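Local coordinates for RagB/SusD domain protein (PDB 5J5U) that binds chitin and, as a SusD homologue from a chitin-utilization locus, probably presents chitin chains at the outer membrane for uptake, at residues A[64-69]-A[447-452]; A[70-75]-A[117-122]. One frame throughout, in Å; residues are numbered along the deposited sequence.

Contact 1 of 2, residues A[64-69]-A[447-452]; sequences KVDEYA and RLYYPN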
ATOM      1  N   LYS A  64      10.703  -7.282  17.105  1.00 12.72           N
ATOM      2  CA  LYS A  64      11.227  -5.949  16.824  1.00 16.03           C
ATOM      3  C   LYS A  64      12.663  -5.961  16.369  1.00 14.87           C
ATOM      4  O   LYS A  64      13.505  -6.621  16.972  1.00 15.17           O
ATOM      5  CB  LYS A  64      11.136  -5.049  18.060  1.00 16.07           C
ATOM      6  CG  LYS A  64       9.775  -4.930  18.636  1.00 18.91           C
ATOM      7  CD  LYS A  64       9.610  -3.576  19.295  1.00 22.84           C
ATOM      8  CE  LYS A  64      10.301  -3.505  20.634  1.00 29.00           C
ATOM      9  NZ  LYS A  64       9.792  -2.349  21.444  1.00 40.86           N
ATOM     10  N   VAL A  65      12.923  -5.213  15.305  1.00 14.83           N
ATOM     11  CA  VAL A  65      14.281  -4.853  14.874  1.00 14.60           C
ATOM     12  C   VAL A  65      14.187  -3.366  14.556  1.00 16.43           C
ATOM     13  O   VAL A  65      13.410  -2.966  13.658  1.00 17.29           O
ATOM     14  CB  VAL A  65      14.763  -5.640  13.620  1.00 18.27           C
ATOM     15  CG1 VAL A  65      16.223  -5.314  13.310  1.00 14.30           C
ATOM     16  CG2 VAL A  65      14.598  -7.146  13.814  1.00 14.18           C
ATOM     17  N   ASP A  66      14.923  -2.556  15.311  1.00 13.53           N
ATOM     18  CA  ASP A  66      14.864  -1.091  15.197  1.00 17.02           C
ATOM     19  C   ASP A  66      15.039  -0.623  13.767  1.00 13.67           C
ATOM     20  O   ASP A  66      14.312   0.228  13.293  1.00 14.87           O
ATOM     21  CB  ASP A  66      15.934  -0.415  16.076  1.00 11.25           C
ATOM     22  CG  ASP A  66      15.690  -0.613  17.550  1.00 11.35           C
ATOM     23  OD1 ASP A  66      14.542  -0.940  17.924  1.00 15.84           O
ATOM     24  OD2 ASP A  66      16.648  -0.439  18.345  1.00 14.85           O
ATOM     25  N   GLU A  67      16.039  -1.167  13.103  1.00 13.78           N
ATOM     26  CA  GLU A  67      16.339  -0.804  11.737  1.00 14.81           C
ATOM     27  C   GLU A  67      15.142  -1.075  10.826  1.00 13.30           C
ATOM     28  O   GLU A  67      14.847  -0.285   9.908  1.00 14.39           O
ATOM     29  CB  GLU A  67      17.561  -1.576  11.244  1.00 22.50           C
ATOM     30  CG  GLU A  67      17.922  -1.283   9.827  1.00 28.64           C
ATOM     31  CD  GLU A  67      18.890  -2.284   9.237  1.00 34.82           C
ATOM     32  OE1 GLU A  67      18.444  -3.412   8.984  1.00 21.59           O
ATOM     33  OE2 GLU A  67      20.076  -1.934   8.995  1.00 43.07           O
ATOM     34  N   TYR A  68      14.447  -2.184  11.083  1.00 13.39           N
ATOM     35  CA  TYR A  68      13.340  -2.587  10.216  1.00 10.01           C
ATOM     36  C   TYR A  68      12.176  -1.659  10.431  1.00  8.73           C
ATOM     37  O   TYR A  68      11.558  -1.212   9.480  1.00 10.97           O
ATOM     38  CB  TYR A  68      12.930  -4.039  10.447  1.00  8.82           C
ATOM     39  CG  TYR A  68      13.967  -5.083  10.045  1.00 11.01           C
ATOM     40  CD1 TYR A  68      15.157  -4.712   9.424  1.00 14.21           C
ATOM     41  CD2 TYR A  68      13.729  -6.460  10.250  1.00 14.06           C
ATOM     42  CE1 TYR A  68      16.108  -5.668   9.041  1.00 17.80           C
ATOM     43  CE2 TYR A  68      14.677  -7.436   9.861  1.00 15.52           C
ATOM     44  CZ  TYR A  68      15.860  -7.027   9.260  1.00 17.99           C
ATOM     45  OH  TYR A  68      16.817  -7.943   8.881  1.00 29.77           O
ATOM     46  N   ALA A  69      11.903  -1.336  11.686  1.00 10.67           N
ATOM     47  CA  ALA A  69      10.799  -0.457  12.020  1.00 11.59           C
ATOM     48  C   ALA A  69      11.057   1.007  11.631  1.00 15.42           C
ATOM     49  O   ALA A  69      10.091   1.722  11.357  1.00 11.25           O
ATOM     50  CB  ALA A  69      10.482  -0.549  13.513  1.00 11.86           C
ATOM     51  N   ARG A 447       1.326   0.263  14.787  1.00  8.97           N
ATOM     52  CA  ARG A 447       2.168   1.311  14.170  1.00  9.65           C
ATOM     53  C   ARG A 447       3.621   0.863  14.282  1.00  9.29           C
ATOM     54  O   ARG A 447       3.908  -0.075  15.000  1.00  8.16           O
ATOM     55  CB  ARG A 447       1.980   2.672  14.848  1.00 12.23           C
ATOM     56  CG  ARG A 447       2.526   2.704  16.307  1.00 11.00           C
ATOM     57  CD  ARG A 447       2.289   4.045  17.027  1.00 11.02           C
ATOM     58  NE  ARG A 447       3.227   5.101  16.616  1.00 13.77           N
ATOM     59  CZ  ARG A 447       4.438   5.309  17.152  1.00 11.74           C
ATOM     60  NH1 ARG A 447       4.886   4.522  18.116  1.00  7.05           N
ATOM     61  NH2 ARG A 447       5.217   6.303  16.709  1.00  9.50           N
ATOM     62  N   LEU A 448       4.532   1.521  13.581  1.00  8.10           N
ATOM     63  CA  LEU A 448       5.952   1.348  13.854  1.00  8.70           C
ATOM     64  C   LEU A 448       6.419   2.592  14.636  1.00 11.13           C
ATOM     65  O   LEU A 448       5.685   3.593  14.739  1.00 10.40           O
ATOM     66  CB  LEU A 448       6.751   1.147  12.560  1.00 10.08           C
ATOM     67  CG  LEU A 448       6.378  -0.091  11.724  1.00 10.53           C
ATOM     68  CD1 LEU A 448       7.232  -0.169  10.456  1.00  6.64           C
ATOM     69  CD2 LEU A 448       6.507  -1.394  12.530  1.00  8.14           C
ATOM     70  N   TYR A 449       7.610   2.526  15.224  1.00 13.96           N
ATOM     71  CA  TYR A 449       7.973   3.515  16.236  1.00  8.58           C
ATOM     72  C   TYR A 449       9.077   4.479  15.759  1.00 10.00           C
ATOM     73  O   TYR A 449       9.931   4.117  14.946  1.00  9.44           O
ATOM     74  CB  TYR A 449       8.372   2.790  17.533  1.00  9.44           C
ATOM     75  CG  TYR A 449       9.363   1.647  17.352  1.00 13.22           C
ATOM     76  CD1 TYR A 449       8.926   0.336  17.165  1.00 14.60           C
ATOM     77  CD2 TYR A 449      10.736   1.876  17.375  1.00 11.01           C
ATOM     78  CE1 TYR A 449       9.826  -0.711  17.004  1.00 13.20           C
ATOM     79  CE2 TYR A 449      11.640   0.834  17.225  1.00 14.42           C
ATOM     80  CZ  TYR A 449      11.171  -0.463  17.037  1.00 13.13           C
ATOM     81  OH  TYR A 449      12.068  -1.493  16.860  1.00  9.22           O
ATOM     82  N   TYR A 450       9.047   5.707  16.277  1.00  8.97           N
ATOM     83  CA  TYR A 450      10.060   6.712  15.935  1.00 12.04           C
ATOM     84  C   TYR A 450      11.432   6.230  16.396  1.00 13.93           C
ATOM     85  O   TYR A 450      11.530   5.585  17.440  1.00 13.34           O
ATOM     86  CB  TYR A 450       9.782   8.056  16.603  1.00 11.10           C
ATOM     87  CG  TYR A 450       8.368   8.609  16.594  1.00  8.05           C
ATOM     88  CD1 TYR A 450       7.615   8.690  15.439  1.00  9.94           C
ATOM     89  CD2 TYR A 450       7.812   9.093  17.771  1.00  9.25           C
ATOM     90  CE1 TYR A 450       6.318   9.235  15.469  1.00 10.36           C
ATOM     91  CE2 TYR A 450       6.547   9.638  17.819  1.00 10.33           C
ATOM     92  CZ  TYR A 450       5.798   9.709  16.680  1.00 10.76           C
ATOM     93  OH  TYR A 450       4.537  10.250  16.767  1.00  9.56           O
ATOM     94  N   PRO A 451      12.498   6.534  15.620  1.00 15.47           N
ATOM     95  CA  PRO A 451      13.840   6.147  16.079  1.00 12.14           C
ATOM     96  C   PRO A 451      14.279   6.952  17.296  1.00 11.71           C
ATOM     97  O   PRO A 451      13.933   8.137  17.433  1.00 11.07           O
ATOM     98  CB  PRO A 451      14.741   6.439  14.859  1.00 14.24           C
ATOM     99  CG  PRO A 451      14.000   7.476  14.090  1.00 12.52           C
ATOM    100  CD  PRO A 451      12.529   7.207  14.309  1.00 10.57           C
ATOM    101  N   ASN A 452      15.021   6.281  18.166  1.00 11.50           N
ATOM    102  CA  ASN A 452      15.574   6.858  19.371  1.00 16.56           C
ATOM    103  C   ASN A 452      16.489   8.084  19.109  1.00 15.87           C
ATOM    104  O   ASN A 452      16.674   8.941  19.979  1.00 18.08           O
ATOM    105  CB  ASN A 452      16.328   5.772  20.149  1.00 14.77           C
ATOM    106  CG  ASN A 452      16.702   6.225  21.537  1.00 16.43           C
ATOM    107  OD1 ASN A 452      15.862   6.742  22.262  1.00 16.79           O
ATOM    108  ND2 ASN A 452      17.972   6.075  21.901  1.00 16.21           N
TER
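Tyr-449 lays its ring against the first turn of helix 66-90, with Ala-69 under one face and Asp-66 at the hydroxyl. The methyl CB of Ala-69 stands 3.9 Å from the centroid of the Tyr-449 ring, 26° off the ring normal, which meets the criterion for a CH-pi contact. Ala-69 CB sits off-centre, toward the rim, 3.6 Å from both CE1 and CZ of Tyr-449. At the ring edge, Tyr-449 OH donates a hydrogen bond of 2.7 Å to Asp-66 OD1. The acceptor uses its anti lone pair, the one turned from OD2, and the carboxylate plane stands nearly upright to the ring, at 87°. The chi1 of Tyr-449, 49°, with CG between the backbone N and the carbonyl carbon, swings the ring out of the extended 447-452 backbone so that its hydroxyl arrives at the helix start. Lys-64 runs obliquely past the same ring, its CD 3.7 Å from Tyr-449 CE1; its ammonium is too distant for more than a weak cation-pi attraction. Leu-448 also meets Ala-69: Leu-448 CD1 lies 3.5 Å from Ala-69 O, and Leu-448 CD2 4.2 Å from Ala-69 CB. Tyr-449 also packs on Asn-473. Val-65 holds the N-cap position, its O accepting from Ala-69 N. This is loop-on-helix packing within the mainly helical SusD-like fold: a tyrosine from the loop that leads to helix 452-457 lies on the N-terminal turn of helix 66-90.

Contact 2 of 2, residues A[70-75]-A[117-122]; sequences TALWRN and DIYGDV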
ATOM      1  N   THR A  70      12.329   1.454  11.593  1.00  9.08           N
ATOM      2  CA  THR A  70      12.584   2.860  11.298  1.00  9.70           C
ATOM      3  C   THR A  70      13.098   3.151   9.885  1.00 14.69           C
ATOM      4  O   THR A  70      13.333   4.323   9.543  1.00 12.00           O
ATOM      5  CB  THR A  70      13.598   3.461  12.283  1.00 12.76           C
ATOM      6  OG1 THR A  70      14.872   2.827  12.125  1.00  9.68           O
ATOM      7  CG2 THR A  70      13.107   3.315  13.725  1.00 10.68           C
ATOM      8  N   ALA A  71      13.256   2.111   9.067  1.00 13.24           N
ATOM      9  CA  ALA A  71      13.743   2.258   7.689  1.00 11.71           C
ATOM     10  C   ALA A  71      12.938   3.259   6.814  1.00 14.78           C
ATOM     11  O   ALA A  71      13.523   4.101   6.111  1.00 12.23           O
ATOM     12  CB  ALA A  71      13.772   0.895   7.020  1.00 11.31           C
ATOM     13  N   LEU A  72      11.605   3.154   6.833  1.00 12.68           N
ATOM     14  CA  LEU A  72      10.761   4.130   6.128  1.00 10.13           C
ATOM     15  C   LEU A  72      11.057   5.565   6.622  1.00 13.55           C
ATOM     16  O   LEU A  72      11.316   6.457   5.821  1.00 11.02           O
ATOM     17  CB  LEU A  72       9.275   3.806   6.314  1.00 10.66           C
ATOM     18  CG  LEU A  72       8.248   4.629   5.529  1.00 12.68           C
ATOM     19  CD1 LEU A  72       8.394   4.350   4.052  1.00 16.21           C
ATOM     20  CD2 LEU A  72       6.830   4.331   5.991  1.00  9.31           C
ATOM     21  N   TRP A  73      11.035   5.771   7.943  1.00 11.87           N
ATOM     22  CA  TRP A  73      11.346   7.078   8.518  1.00 12.17           C
ATOM     23  C   TRP A  73      12.666   7.659   7.985  1.00 14.54           C
ATOM     24  O   TRP A  73      12.712   8.744   7.388  1.00 12.57           O
ATOM     25  CB  TRP A  73      11.414   6.956  10.027  1.00  9.61           C
ATOM     26  CG  TRP A  73      11.804   8.201  10.762  1.00 12.66           C
ATOM     27  CD1 TRP A  73      13.059   8.719  10.901  1.00 11.31           C
ATOM     28  CD2 TRP A  73      10.931   9.055  11.511  1.00 13.11           C
ATOM     29  NE1 TRP A  73      13.014   9.860  11.669  1.00 11.98           N
ATOM     30  CE2 TRP A  73      11.723  10.076  12.070  1.00 12.37           C
ATOM     31  CE3 TRP A  73       9.553   9.051  11.763  1.00 13.49           C
ATOM     32  CZ2 TRP A  73      11.189  11.082  12.858  1.00 13.24           C
ATOM     33  CZ3 TRP A  73       9.021  10.051  12.540  1.00 14.88           C
ATOM     34  CH2 TRP A  73       9.845  11.058  13.080  1.00 13.35           C
ATOM     35  N   ARG A  74      13.726   6.897   8.200  1.00 15.00           N
ATOM     36  CA  ARG A  74      15.067   7.328   7.862  1.00 16.09           C
ATOM     37  C   ARG A  74      15.213   7.664   6.383  1.00 23.68           C
ATOM     38  O   ARG A  74      15.790   8.701   6.043  1.00 23.00           O
ATOM     39  CB  ARG A  74      16.067   6.255   8.247  1.00 19.12           C
ATOM     40  CG  ARG A  74      17.401   6.415   7.570  1.00 24.75           C
ATOM     41  CD  ARG A  74      18.286   5.222   7.865  1.00 33.31           C
ATOM     42  NE  ARG A  74      19.689   5.523   7.573  1.00 44.49           N
ATOM     43  CZ  ARG A  74      20.278   5.299   6.402  1.00 44.53           C
ATOM     44  NH1 ARG A  74      19.596   4.750   5.396  1.00 42.86           N
ATOM     45  NH2 ARG A  74      21.559   5.617   6.240  1.00 38.42           N
ATOM     46  N   ASN A  75      14.655   6.830   5.502  1.00 16.07           N
ATOM     47  CA  ASN A  75      14.896   7.057   4.089  1.00 17.60           C
ATOM     48  C   ASN A  75      13.970   8.096   3.481  1.00 21.30           C
ATOM     49  O   ASN A  75      14.368   8.846   2.573  1.00 21.20           O
ATOM     50  CB  ASN A  75      14.825   5.751   3.305  1.00 19.73           C
ATOM     51  CG  ASN A  75      16.158   5.002   3.325  1.00 21.14           C
ATOM     52  OD1 ASN A  75      16.926   5.105   4.281  1.00 22.03           O
ATOM     53  ND2 ASN A  75      16.471   4.324   2.240  1.00 19.33           N
ATOM     54  N   ASP A 117       0.952   7.424   8.068  1.00 11.37           N
ATOM     55  CA  ASP A 117       0.112   6.243   8.230  1.00 11.79           C
ATOM     56  C   ASP A 117       0.866   5.156   9.014  1.00 14.87           C
ATOM     57  O   ASP A 117       0.251   4.347   9.734  1.00 17.10           O
ATOM     58  CB  ASP A 117      -0.345   5.722   6.888  1.00 13.46           C
ATOM     59  CG  ASP A 117      -1.548   6.478   6.355  1.00 19.85           C
ATOM     60  OD1 ASP A 117      -2.067   7.352   7.088  1.00 12.86           O
ATOM     61  OD2 ASP A 117      -1.972   6.177   5.207  1.00 17.08           O
ATOM     62  N   ILE A 118       2.195   5.153   8.896  1.00 11.93           N
ATOM     63  CA  ILE A 118       2.973   4.159   9.621  1.00 11.06           C
ATOM     64  C   ILE A 118       3.354   4.680  11.042  1.00 13.81           C
ATOM     65  O   ILE A 118       3.336   3.902  12.009  1.00 12.82           O
ATOM     66  CB  ILE A 118       4.203   3.735   8.816  1.00  9.95           C
ATOM     67  CG1 ILE A 118       3.795   2.745   7.721  1.00  9.87           C
ATOM     68  CG2 ILE A 118       5.240   3.049   9.703  1.00  8.97           C
ATOM     69  CD1 ILE A 118       3.399   1.373   8.277  1.00  9.28           C
ATOM     70  N   TYR A 119       3.665   5.973  11.201  1.00  9.08           N
ATOM     71  CA  TYR A 119       4.206   6.393  12.512  1.00  9.72           C
ATOM     72  C   TYR A 119       3.272   7.278  13.315  1.00  9.28           C
ATOM     73  O   TYR A 119       3.505   7.518  14.501  1.00  8.86           O
ATOM     74  CB  TYR A 119       5.546   7.107  12.341  1.00  9.74           C
ATOM     75  CG  TYR A 119       6.614   6.262  11.687  1.00  9.43           C
ATOM     76  CD1 TYR A 119       7.354   5.351  12.424  1.00  8.51           C
ATOM     77  CD2 TYR A 119       6.889   6.381  10.316  1.00 10.61           C
ATOM     78  CE1 TYR A 119       8.351   4.576  11.829  1.00  6.07           C
ATOM     79  CE2 TYR A 119       7.879   5.595   9.706  1.00  8.85           C
ATOM     80  CZ  TYR A 119       8.611   4.699  10.489  1.00  9.80           C
ATOM     81  OH  TYR A 119       9.596   3.909   9.917  1.00 11.11           O
ATOM     82  N   GLY A 120       2.234   7.800  12.667  1.00 10.63           N
ATOM     83  CA  GLY A 120       1.297   8.689  13.327  1.00  8.99           C
ATOM     84  C   GLY A 120       1.656  10.154  13.181  1.00 11.20           C
ATOM     85  O   GLY A 120       1.817  10.646  12.052  1.00 15.32           O
ATOM     86  N   ASP A 121       1.755  10.863  14.309  1.00 10.18           N
ATOM     87  CA  ASP A 121       2.196  12.253  14.288  1.00 11.89           C
ATOM     88  C   ASP A 121       3.659  12.286  13.864  1.00 12.97           C
ATOM     89  O   ASP A 121       4.478  11.570  14.414  1.00 11.54           O
ATOM     90  CB  ASP A 121       2.041  12.942  15.652  1.00 14.13           C
ATOM     91  CG  ASP A 121       0.584  13.088  16.102  1.00 18.29           C
ATOM     92  OD1 ASP A 121      -0.361  12.804  15.333  1.00 17.15           O
ATOM     93  OD2 ASP A 121       0.384  13.506  17.258  1.00 20.58           O
ATOM     94  N   VAL A 122       3.986  13.091  12.862  1.00 14.41           N
ATOM     95  CA  VAL A 122       5.356  13.137  12.339  1.00 11.92           C
ATOM     96  C   VAL A 122       5.724  14.558  11.922  1.00 14.75           C
ATOM     97  O   VAL A 122       4.848  15.354  11.586  1.00 16.32           O
ATOM     98  CB  VAL A 122       5.551  12.204  11.097  1.00 10.70           C
ATOM     99  CG1 VAL A 122       5.307  10.743  11.436  1.00 10.67           C
ATOM    100  CG2 VAL A 122       4.677  12.655   9.960  1.00  9.14           C
TER
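Tyr-119 has its CG anti to the carbonyl carbon, beside the backbone N, and Trp-73, with chi1 at 177°, has its CG opposite the backbone N; together these torsions bring the indole edge over the phenol face. The two rings form a T-shaped pair: the six-membered ring of Trp-73 and the ring of Tyr-119 have centroids 5.5 Å apart and planes at 82°. Trp-73 CE3 makes the approach, 4.0 Å from Tyr-119 CD2, while Ile-118 CG2 lies over the opposite face of the phenol. Tyr-119 OH then reaches the helix backbone, accepting from Trp-73 N at 3.1 Å with an N-H...O angle of 156°. This bond serves an amide that lacks its partner in the preceding turn, where helix 66-90 is kinked; the same hydroxyl is hydrogen-bonded to Ala-69 O, its strongest polar partner, so two backbone groups of helix 66-90 meet at one oxygen. A phenylalanine in place of Tyr-119 would probably leave both the Trp-73 amide and the Ala-69 carbonyl without this mate at the kink. Apolar contacts flank the pair: Leu-72 CD2 meets Ile-118 CG1 at 3.8 Å, and Trp-73 CZ3 meets Val-122 CG1 at 3.9 Å. The contact joins helix 66-90 to the C-terminal end of helix 98-119; Leu-72 also packs on helix 31-45, Ile-118 on helix 415-425 and Val-122 on helix 143-160.

In the fold
The centres of contacts 1 and 2 lie about 9 Å apart, on the same side of the chain's centre. Both use the start of helix 66-90: 64-69 runs into its first turn and 70-75 follows directly. Along the chain, contact 2 is nested within the long loop that contact 1 closes: 41 residues separate 70-75 from 117-122, whereas 377 separate 64-69 from 447-452. The partner segments also touch each other, since Tyr-450 OH probably bonds to Asp-121 O and the backbones of Leu-448 and Ile-118 are hydrogen-bonded. The first turns of helix 66-90, the end of helix 98-119 and the loop before helix 452-457 thus meet pairwise, and segments far apart in sequence pack as one cluster.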